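Local coordinates for putative ATP-dependent endonuclease of the OLD family (Thermus scotoductus, PDB 6P74), which degrades linear or supercoiled double-stranded DNA from 5' to 3' with divalent metal ions, nicks circular DNA, and hydrolyses ATP in a DNA-stimulated manner, at residues K3-K8 with I16-G21; R11-I16 with D332-S337; A25-N30 with L323-K328; A69-V74 with R91-G96. All blocks are in the same frame, centred on the assembly; numbering follows the deposited sequence.

Contact 1: K3-K8 with I16-G21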
# COMPACT_ATOMS: atom_id res chain seq x y z
N LYS A 3 -14.39 -10.50 18.08
CA LYS A 3 -15.22 -9.84 19.06
C LYS A 3 -14.80 -8.41 19.34
O LYS A 3 -15.62 -7.61 19.79
CB LYS A 3 -15.22 -10.62 20.38
CG LYS A 3 -16.15 -11.82 20.40
CD LYS A 3 -17.60 -11.34 20.30
CE LYS A 3 -18.57 -12.48 20.54
NZ LYS A 3 -19.96 -11.97 20.62
N ARG A 4 -13.54 -8.07 19.09
CA ARG A 4 -13.07 -6.78 19.56
C ARG A 4 -11.72 -6.58 18.90
O ARG A 4 -11.03 -7.55 18.60
CB ARG A 4 -13.05 -6.74 21.09
CG ARG A 4 -12.41 -5.53 21.69
CD ARG A 4 -12.53 -5.62 23.20
NE ARG A 4 -11.82 -4.55 23.89
CZ ARG A 4 -11.46 -4.59 25.17
NH1 ARG A 4 -11.74 -5.65 25.91
NH2 ARG A 4 -10.81 -3.56 25.71
N LEU A 5 -11.38 -5.31 18.64
CA LEU A 5 -10.10 -4.94 18.05
C LEU A 5 -9.56 -3.76 18.85
O LEU A 5 -10.29 -2.80 19.11
CB LEU A 5 -10.21 -4.56 16.58
CG LEU A 5 -8.97 -3.90 15.98
CD1 LEU A 5 -7.88 -4.92 15.77
CD2 LEU A 5 -9.31 -3.24 14.67
N GLN A 6 -8.29 -3.83 19.25
CA GLN A 6 -7.61 -2.70 19.87
C GLN A 6 -6.37 -2.38 19.07
O GLN A 6 -5.60 -3.28 18.71
CB GLN A 6 -7.24 -2.98 21.32
CG GLN A 6 -8.45 -3.05 22.23
CD GLN A 6 -8.17 -3.79 23.53
OE1 GLN A 6 -7.84 -4.99 23.53
NE2 GLN A 6 -8.29 -3.09 24.64
N VAL A 7 -6.18 -1.10 18.75
CA VAL A 7 -5.03 -0.67 17.97
C VAL A 7 -4.41 0.54 18.64
O VAL A 7 -5.11 1.50 18.98
CB VAL A 7 -5.43 -0.34 16.52
CG1 VAL A 7 -4.22 0.02 15.71
CG2 VAL A 7 -6.14 -1.53 15.90
N LYS A 8 -3.10 0.49 18.85
CA LYS A 8 -2.37 1.59 19.46
C LYS A 8 -1.15 1.89 18.60
O LYS A 8 -0.30 1.01 18.41
CB LYS A 8 -1.95 1.26 20.89
CG LYS A 8 -3.10 0.95 21.83
CD LYS A 8 -2.63 0.87 23.28
CE LYS A 8 -3.81 0.82 24.25
NZ LYS A 8 -3.50 1.45 25.58
N ILE A 16 -7.58 3.10 19.69
CA ILE A 16 -8.95 2.82 19.26
C ILE A 16 -9.30 1.47 19.85
O ILE A 16 -8.44 0.60 20.04
CB ILE A 16 -9.30 2.84 17.76
CG1 ILE A 16 -8.39 1.85 17.02
CG2 ILE A 16 -9.16 4.25 17.20
CD1 ILE A 16 -9.01 1.24 15.79
N ASP A 17 -10.59 1.28 20.07
CA ASP A 17 -11.11 0.06 20.68
C ASP A 17 -12.54 -0.12 20.18
O ASP A 17 -13.42 0.66 20.54
CB ASP A 17 -11.05 0.19 22.20
CG ASP A 17 -11.50 -1.05 22.92
OD1 ASP A 17 -11.97 -2.02 22.26
OD2 ASP A 17 -11.39 -1.06 24.17
N LEU A 18 -12.78 -1.13 19.34
CA LEU A 18 -14.17 -1.26 18.92
C LEU A 18 -14.66 -2.70 19.02
O LEU A 18 -13.90 -3.64 18.80
CB LEU A 18 -14.38 -0.76 17.48
CG LEU A 18 -13.68 -1.52 16.37
CD1 LEU A 18 -14.58 -1.56 15.13
CD2 LEU A 18 -12.38 -0.83 16.06
N PRO A 19 -15.94 -2.88 19.32
CA PRO A 19 -16.52 -4.23 19.25
C PRO A 19 -16.68 -4.66 17.81
O PRO A 19 -16.80 -3.83 16.89
CB PRO A 19 -17.88 -4.08 19.93
CG PRO A 19 -18.24 -2.60 19.70
CD PRO A 19 -16.91 -1.87 19.79
N LEU A 20 -16.66 -5.97 17.61
CA LEU A 20 -16.91 -6.57 16.32
C LEU A 20 -18.07 -7.54 16.46
O LEU A 20 -18.13 -8.30 17.43
CB LEU A 20 -15.66 -7.29 15.80
CG LEU A 20 -14.44 -6.39 15.58
CD1 LEU A 20 -13.22 -7.26 15.31
CD2 LEU A 20 -14.67 -5.47 14.42
N GLY A 21 -18.99 -7.50 15.50
CA GLY A 21 -20.14 -8.38 15.52
C GLY A 21 -20.28 -9.18 14.24
O GLY A 21 -19.47 -9.07 13.31
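The beta hairpin formed by strands 2-10 and 13-19 at the start of the ATPase domain is joined here by Arg4 and Asp17, which bridge its two strands on one face. Arg4 grips the carboxylate side-on: NE bonds to Asp17 OD1 at 3.0 Å and NH2 to Asp17 OD2 at 3.0 Å, each oxygen met on its syn side. The two planes lie 10° apart, so the groups are turned almost parallel, though the NH2 bond is tilted out of both planes. Arg4 reaches this far because its chain runs extended from CG to NE, with CG anti to the backbone N (chi1 172°). Gln6 lies alongside Asp17, its CG 3.7 Å from Asp17 OD1, while its OE1 accepts from His75.

Between the strands the pairing is antiparallel. Leu5 and Leu18 form a hydrogen-bonded pair, Leu5 N to Leu18 O and Leu18 N to Leu5 O, and Val7 N bonds to Ile16 O. Charged and polar residues suit the partly exposed Arg4-Asp17 face; branched aliphatics fill the other, which helix 34-45 covers through Ile37, Ala40 and Ile41. There Val7 CB meets Ile16 CG1 at 3.7 Å, and Leu5 CD2 reaches Leu18 CD2 at 4.1 Å.

Contact 2: R11-I16 with D332-S337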
# COMPACT_ATOMS: atom_id res chain seq x y z
N ARG A 11 -0.08 3.50 12.21
CA ARG A 11 -0.41 4.50 11.20
C ARG A 11 -1.22 5.64 11.81
O ARG A 11 -0.74 6.30 12.74
CB ARG A 11 -1.14 3.84 10.02
CG ARG A 11 -0.20 2.99 9.17
CD ARG A 11 -0.92 2.06 8.22
NE ARG A 11 -0.04 0.97 7.77
CZ ARG A 11 -0.34 0.11 6.79
NH1 ARG A 11 -1.49 0.21 6.13
NH2 ARG A 11 0.52 -0.85 6.46
N CYS A 12 -2.42 5.89 11.31
CA CYS A 12 -3.22 6.99 11.85
C CYS A 12 -3.97 6.63 13.12
O CYS A 12 -4.57 7.52 13.73
CB CYS A 12 -4.20 7.51 10.78
SG CYS A 12 -5.33 6.27 10.07
N LEU A 13 -3.94 5.36 13.56
CA LEU A 13 -4.74 4.90 14.69
C LEU A 13 -3.91 5.02 15.96
O LEU A 13 -3.18 4.10 16.34
CB LEU A 13 -5.21 3.46 14.47
CG LEU A 13 -5.98 3.18 13.18
CD1 LEU A 13 -6.42 1.73 13.10
CD2 LEU A 13 -7.18 4.11 13.07
N GLU A 14 -4.03 6.16 16.64
CA GLU A 14 -3.28 6.36 17.87
C GLU A 14 -3.76 5.42 18.97
O GLU A 14 -2.96 4.73 19.61
CB GLU A 14 -3.37 7.81 18.33
CG GLU A 14 -2.78 8.04 19.71
CD GLU A 14 -2.35 9.48 19.93
OE1 GLU A 14 -1.26 9.68 20.50
OE2 GLU A 14 -3.10 10.41 19.54
N ASP A 15 -5.08 5.36 19.17
CA ASP A 15 -5.66 4.51 20.21
C ASP A 15 -7.09 4.34 19.71
O ASP A 15 -7.74 5.33 19.35
CB ASP A 15 -5.44 5.12 21.59
CG ASP A 15 -5.93 4.22 22.71
OD1 ASP A 15 -6.76 3.32 22.45
OD2 ASP A 15 -5.49 4.39 23.87
N ILE A 16 -7.58 3.10 19.69
CA ILE A 16 -8.95 2.82 19.26
C ILE A 16 -9.30 1.47 19.85
O ILE A 16 -8.44 0.60 20.04
CB ILE A 16 -9.30 2.84 17.76
CG1 ILE A 16 -8.39 1.85 17.02
CG2 ILE A 16 -9.16 4.25 17.20
CD1 ILE A 16 -9.01 1.24 15.79
N ASP A 332 -6.91 15.61 14.45
CA ASP A 332 -6.45 14.51 13.59
C ASP A 332 -6.34 13.20 14.35
O ASP A 332 -5.56 12.32 13.98
CB ASP A 332 -5.12 14.83 12.90
CG ASP A 332 -5.30 15.53 11.57
OD1 ASP A 332 -6.41 15.47 11.00
OD2 ASP A 332 -4.31 16.16 11.09
N ARG A 333 -7.12 13.07 15.42
CA ARG A 333 -7.15 11.88 16.25
C ARG A 333 -8.30 11.01 15.75
O ARG A 333 -9.44 11.48 15.65
CB ARG A 333 -7.33 12.27 17.72
CG ARG A 333 -7.73 11.13 18.63
CD ARG A 333 -6.77 11.00 19.81
NE ARG A 333 -7.04 9.77 20.57
CZ ARG A 333 -6.26 9.28 21.53
NH1 ARG A 333 -5.13 9.90 21.86
NH2 ARG A 333 -6.60 8.16 22.15
N VAL A 334 -8.00 9.75 15.42
CA VAL A 334 -9.06 8.87 14.93
C VAL A 334 -9.93 8.43 16.09
O VAL A 334 -9.43 8.02 17.15
CB VAL A 334 -8.50 7.66 14.16
CG1 VAL A 334 -9.67 6.81 13.66
CG2 VAL A 334 -7.68 8.12 12.99
N VAL A 335 -11.22 8.51 15.89
CA VAL A 335 -12.25 8.24 16.87
C VAL A 335 -13.25 7.33 16.18
O VAL A 335 -13.56 7.55 15.00
CB VAL A 335 -12.91 9.56 17.35
CG1 VAL A 335 -14.20 9.31 18.10
CG2 VAL A 335 -11.92 10.34 18.22
N VAL A 336 -13.70 6.29 16.87
CA VAL A 336 -14.69 5.37 16.33
C VAL A 336 -15.95 5.48 17.17
O VAL A 336 -15.89 5.49 18.40
CB VAL A 336 -14.19 3.92 16.33
CG1 VAL A 336 -15.24 3.00 15.72
CG2 VAL A 336 -12.86 3.83 15.61
N SER A 337 -17.11 5.53 16.50
CA SER A 337 -18.41 5.64 17.15
C SER A 337 -19.28 4.46 16.77
O SER A 337 -19.16 3.92 15.67
CB SER A 337 -19.15 6.94 16.74
OG SER A 337 -18.27 8.04 16.75
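Charge holds one end of this contact, where Glu14 OE2 forms a salt bridge with Arg333 NH1 at 3.1 Å. The two side chains cross at about a right angle, their carboxylate and guanidinium planes 33° apart, and Glu14 CG lies over one face of the guanidinium. The acid's other oxygen, OE1, pairs with Arg68, so Glu14 sits between two arginines, which would probably keep it ionised. Asp15 runs alongside Arg333 with its CB 3.3 Å from Arg333 NH2, but its carboxylate stays beyond salt-bridge range.

Apolar packing centres on Val334, a compact branched residue whose two methyls serve different neighbours. CG1, anti to the backbone N (chi1 -179°), meets Leu13 CD2 at 3.7 Å, while CG2 presses on Cys12 O at 3.3 Å. Farther along, the CG2 methyl of Ile16 touches Val336 CG2 at 4.0 Å, the side chains crossing obliquely.

The contact thus sets the corner at Glu14 and Asp15, within the broken strand 13-19, against strand 334-337, an edge of the mixed ATPase sheet within this chain. Val326 of strand 323-328 packs beside Val334 and Val336, and Thr36 and Ile37 of helix 34-45 cover Cys12, Leu13 and Ile16.

Contact 3: A25-N30 with L323-K328. With SO4 (sulfate ion), chain H.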
# COMPACT_ATOMS: atom_id res chain seq x y z
N ALA A 25 -20.19 -3.08 9.85
CA ALA A 25 -20.20 -2.17 8.71
C ALA A 25 -19.47 -0.91 9.14
O ALA A 25 -19.95 -0.18 10.02
CB ALA A 25 -21.62 -1.84 8.25
N ILE A 26 -18.32 -0.66 8.53
CA ILE A 26 -17.42 0.41 8.95
C ILE A 26 -17.51 1.53 7.93
O ILE A 26 -17.21 1.33 6.75
CB ILE A 26 -15.99 -0.11 9.07
CG1 ILE A 26 -15.97 -1.37 9.96
CG2 ILE A 26 -15.09 1.00 9.55
CD1 ILE A 26 -14.57 -1.86 10.33
N VAL A 27 -17.92 2.72 8.38
CA VAL A 27 -18.12 3.87 7.50
C VAL A 27 -17.36 5.07 8.06
O VAL A 27 -17.00 5.12 9.24
CB VAL A 27 -19.60 4.23 7.33
CG1 VAL A 27 -20.42 2.98 7.13
CG2 VAL A 27 -20.09 5.00 8.54
N GLY A 28 -17.15 6.06 7.20
CA GLY A 28 -16.42 7.25 7.56
C GLY A 28 -15.65 7.77 6.36
O GLY A 28 -15.54 7.09 5.34
N PRO A 29 -15.10 8.98 6.46
CA PRO A 29 -14.41 9.58 5.31
C PRO A 29 -13.07 8.90 5.01
O PRO A 29 -12.50 8.15 5.81
CB PRO A 29 -14.20 11.04 5.74
CG PRO A 29 -15.24 11.27 6.80
CD PRO A 29 -15.29 9.96 7.54
N ASN A 30 -12.57 9.22 3.81
CA ASN A 30 -11.38 8.59 3.27
C ASN A 30 -10.11 9.10 3.95
O ASN A 30 -9.88 10.31 4.04
CB ASN A 30 -11.29 8.85 1.76
CG ASN A 30 -12.34 8.09 0.98
OD1 ASN A 30 -12.83 7.06 1.45
ND2 ASN A 30 -12.67 8.58 -0.20
N LEU A 323 -23.11 -0.84 12.89
CA LEU A 323 -22.48 0.40 12.45
C LEU A 323 -21.28 0.77 13.30
O LEU A 323 -21.34 0.75 14.54
CB LEU A 323 -23.50 1.53 12.47
CG LEU A 323 -24.57 1.38 11.38
CD1 LEU A 323 -25.64 2.46 11.48
CD2 LEU A 323 -23.92 1.35 9.98
N ARG A 324 -20.19 1.11 12.62
CA ARG A 324 -19.01 1.73 13.21
C ARG A 324 -18.66 2.91 12.33
O ARG A 324 -18.40 2.73 11.13
CB ARG A 324 -17.81 0.76 13.27
CG ARG A 324 -18.10 -0.63 13.80
CD ARG A 324 -18.38 -0.60 15.29
NE ARG A 324 -18.56 -1.96 15.77
CZ ARG A 324 -19.73 -2.57 15.85
NH1 ARG A 324 -20.85 -1.92 15.50
NH2 ARG A 324 -19.79 -3.82 16.27
N LEU A 325 -18.60 4.10 12.91
CA LEU A 325 -18.28 5.32 12.16
C LEU A 325 -16.92 5.84 12.59
O LEU A 325 -16.68 6.06 13.79
CB LEU A 325 -19.39 6.37 12.34
CG LEU A 325 -19.22 7.80 11.81
CD1 LEU A 325 -18.88 7.83 10.35
CD2 LEU A 325 -20.51 8.56 12.05
N VAL A 326 -16.02 6.02 11.62
CA VAL A 326 -14.60 6.29 11.87
C VAL A 326 -14.26 7.65 11.27
O VAL A 326 -14.56 7.90 10.10
CB VAL A 326 -13.69 5.20 11.28
CG1 VAL A 326 -12.20 5.52 11.51
CG2 VAL A 326 -14.02 3.84 11.86
N ARG A 327 -13.64 8.52 12.07
CA ARG A 327 -13.26 9.83 11.54
C ARG A 327 -12.24 10.48 12.47
O ARG A 327 -12.04 10.05 13.61
CB ARG A 327 -14.48 10.73 11.35
CG ARG A 327 -14.99 11.36 12.58
CD ARG A 327 -16.39 11.81 12.36
NE ARG A 327 -17.20 11.34 13.47
CZ ARG A 327 -18.51 11.45 13.56
NH1 ARG A 327 -19.22 12.04 12.61
NH2 ARG A 327 -19.10 10.95 14.64
N LYS A 328 -11.56 11.51 11.94
CA LYS A 328 -10.56 12.25 12.69
C LYS A 328 -11.21 13.45 13.35
O LYS A 328 -12.01 14.16 12.74
CB LYS A 328 -9.41 12.69 11.77
CG LYS A 328 -8.59 11.54 11.17
CD LYS A 328 -7.33 12.01 10.41
CE LYS A 328 -6.52 10.80 9.86
NZ LYS A 328 -5.13 11.09 9.38
S SO4 H . -13.20 13.95 9.04
O1 SO4 H . -13.93 14.85 9.93
O2 SO4 H . -13.96 12.72 8.91
O3 SO4 H . -13.02 14.56 7.73
O4 SO4 H . -11.90 13.65 9.62
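Val27 O receives the shortest polar bond between the two strands, from Val326 N at 2.7 Å, nearly in line with the carbonyl. Two more backbone bonds continue the parallel ladder: Val27 N to Arg324 O at 2.8 Å and Arg324 N to Ala25 O at 2.9 Å.

Small and branched apolar residues suit these buried strands. On one face Ile26 CG2 meets Val326 CG2 at 3.8 Å; on the other Val27 CG2 meets Leu325 CD1 at 3.6 Å. With CG1 beside the backbone N (chi1 -43°), Val27 CG2 falls between N and the carbonyl carbon and faces the leucine. Buried Arg324 ties its guanidinium to backbone oxygens: NH1 to Leu323 O and to Glu321 O, NE to Pro19 O.

At the end of the strand Gly28 CA passes 3.2 Å from Val326 O; a CB there would collide with this oxygen, and the phi/psi of Gly28 alone would press it against the preceding carbonyl oxygen. A sulfate accepts a bond from Lys328 N. This is the strand-to-loop passage of a P-loop NTPase: strand 23-27 runs into the Walker A loop, whose first glycine is Gly28 and whose Gly31 to Thr35 are the inferred ATP-binding residues.

Contact 4: A69-V74 with R91-G96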
# COMPACT_ATOMS: atom_id res chain seq x y z
N ALA A 69 5.32 1.99 20.67
CA ALA A 69 5.13 0.61 20.28
C ALA A 69 3.79 0.46 19.56
O ALA A 69 2.75 0.87 20.08
CB ALA A 69 5.19 -0.32 21.49
N ILE A 70 3.83 -0.13 18.37
CA ILE A 70 2.60 -0.57 17.71
C ILE A 70 2.02 -1.76 18.47
O ILE A 70 2.74 -2.70 18.82
CB ILE A 70 2.89 -0.92 16.25
CG1 ILE A 70 3.30 0.34 15.48
CG2 ILE A 70 1.68 -1.60 15.62
CD1 ILE A 70 3.94 0.07 14.11
N GLU A 71 0.71 -1.72 18.72
CA GLU A 71 0.01 -2.77 19.45
C GLU A 71 -1.33 -3.04 18.78
O GLU A 71 -2.19 -2.16 18.75
CB GLU A 71 -0.22 -2.37 20.91
CG GLU A 71 0.67 -3.00 21.93
CD GLU A 71 0.19 -2.69 23.33
OE1 GLU A 71 0.68 -1.72 23.94
OE2 GLU A 71 -0.71 -3.41 23.82
N ILE A 72 -1.54 -4.26 18.28
CA ILE A 72 -2.83 -4.66 17.75
C ILE A 72 -3.30 -5.90 18.50
O ILE A 72 -2.64 -6.94 18.47
CB ILE A 72 -2.77 -4.92 16.24
CG1 ILE A 72 -2.23 -3.69 15.52
CG2 ILE A 72 -4.15 -5.23 15.73
CD1 ILE A 72 -1.72 -3.97 14.14
N THR A 73 -4.46 -5.79 19.14
CA THR A 73 -5.04 -6.89 19.91
C THR A 73 -6.37 -7.30 19.27
O THR A 73 -7.26 -6.46 19.13
CB THR A 73 -5.24 -6.49 21.37
OG1 THR A 73 -4.00 -6.06 21.94
CG2 THR A 73 -5.78 -7.66 22.18
N VAL A 74 -6.50 -8.57 18.90
CA VAL A 74 -7.75 -9.08 18.35
C VAL A 74 -8.32 -10.11 19.32
O VAL A 74 -7.65 -11.08 19.67
CB VAL A 74 -7.56 -9.70 16.96
CG1 VAL A 74 -8.91 -9.97 16.35
CG2 VAL A 74 -6.76 -8.76 16.09
N ARG A 91 -2.18 -10.62 20.68
CA ARG A 91 -1.65 -9.26 20.75
C ARG A 91 -0.37 -9.19 19.94
O ARG A 91 0.62 -9.84 20.29
CB ARG A 91 -1.39 -8.79 22.18
CG ARG A 91 -0.95 -7.34 22.20
CD ARG A 91 -0.18 -6.97 23.44
NE ARG A 91 -1.02 -6.98 24.63
CZ ARG A 91 -0.73 -7.64 25.74
NH1 ARG A 91 0.40 -8.35 25.81
NH2 ARG A 91 -1.55 -7.59 26.78
N LEU A 92 -0.38 -8.38 18.88
CA LEU A 92 0.77 -8.21 18.00
C LEU A 92 1.45 -6.89 18.37
O LEU A 92 0.81 -5.83 18.33
CB LEU A 92 0.37 -8.22 16.53
CG LEU A 92 1.50 -8.08 15.50
CD1 LEU A 92 2.45 -9.24 15.60
CD2 LEU A 92 0.95 -7.98 14.08
N THR A 93 2.72 -6.97 18.74
CA THR A 93 3.48 -5.79 19.12
C THR A 93 4.65 -5.63 18.17
O THR A 93 5.28 -6.61 17.77
CB THR A 93 4.00 -5.89 20.57
OG1 THR A 93 2.92 -6.17 21.47
CG2 THR A 93 4.65 -4.58 20.98
N CYS A 94 4.92 -4.38 17.78
CA CYS A 94 6.13 -4.06 17.03
C CYS A 94 6.75 -2.83 17.66
O CYS A 94 6.17 -1.74 17.60
CB CYS A 94 5.84 -3.83 15.55
SG CYS A 94 7.32 -3.42 14.60
N LYS A 95 7.94 -2.99 18.25
CA LYS A 95 8.61 -1.91 18.95
C LYS A 95 10.11 -2.09 18.77
O LYS A 95 10.57 -2.94 18.01
CB LYS A 95 8.23 -1.90 20.44
CG LYS A 95 8.67 -3.15 21.19
CD LYS A 95 8.13 -3.16 22.60
CE LYS A 95 8.31 -4.53 23.23
NZ LYS A 95 7.82 -4.57 24.63
N GLY A 96 10.87 -1.28 19.49
CA GLY A 96 12.30 -1.42 19.46
C GLY A 96 12.95 -0.18 20.02
O GLY A 96 12.31 0.87 20.13
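Ile72 and Leu92 make the shortest polar links of this antiparallel pair, with Leu92 N to Ile72 O at 2.7 Å and Ile72 N to Leu92 O at 2.8 Å, the former almost straight at 174°. Ile70 and Cys94 form the second hydrogen-bonded pair, both bonds 2.9 Å between N of one residue and O of the other.

A weaker attraction links Glu71 and Arg91, whose side chains lie side by side. Glu71 OE2 is 3.7 Å from Arg91 NE, a long salt bridge in which the oxygen stands well out of the guanidinium plane, and the two flat groups are turned 89° apart. No N-H aims at the acid; the bend of Arg91 at chi3 (-68°) leaves CD and NE beside Glu71 OE2 while NH1 turns to a salt bridge with Glu106. Arg91 CG packs 3.3 Å from Thr73 OG1. At the strand end Ala69 CB meets Lys95 CB at 3.6 Å.

The opposite face carries Ile70, Ile72, Leu92 and Cys94, apolar residues fit for burial. Ile72 packs on Ala40, Leu43 and Val44 of helix 34-45, and Ile70 on Phe55 and Phe61. Strand 70-76 is flanked by strand 2-10, and strand 85-97 by strand 100-109.

All four contacts lie in the ATPase domain. Contacts 1 and 4 belong to one antiparallel sheet, their centres about 14 Å apart, joined where strand 2-10 meets strand 70-76. Contact 3 lies in the mixed sheet, and contact 2, its centre about 11 Å away, links that sheet's strand 334-337 to the hairpin of contact 1, with which it shares Ile16. Contacts 3 and 4 are farthest apart, about 23 Å between centres. Along the chain contact 4 is nested within contact 3 and contact 3 within contact 2. N- and C-terminal parts of the ATPase domain are thereby brought together, consistent with one nucleotide-binding unit, with helix 34-45 packed against its strands.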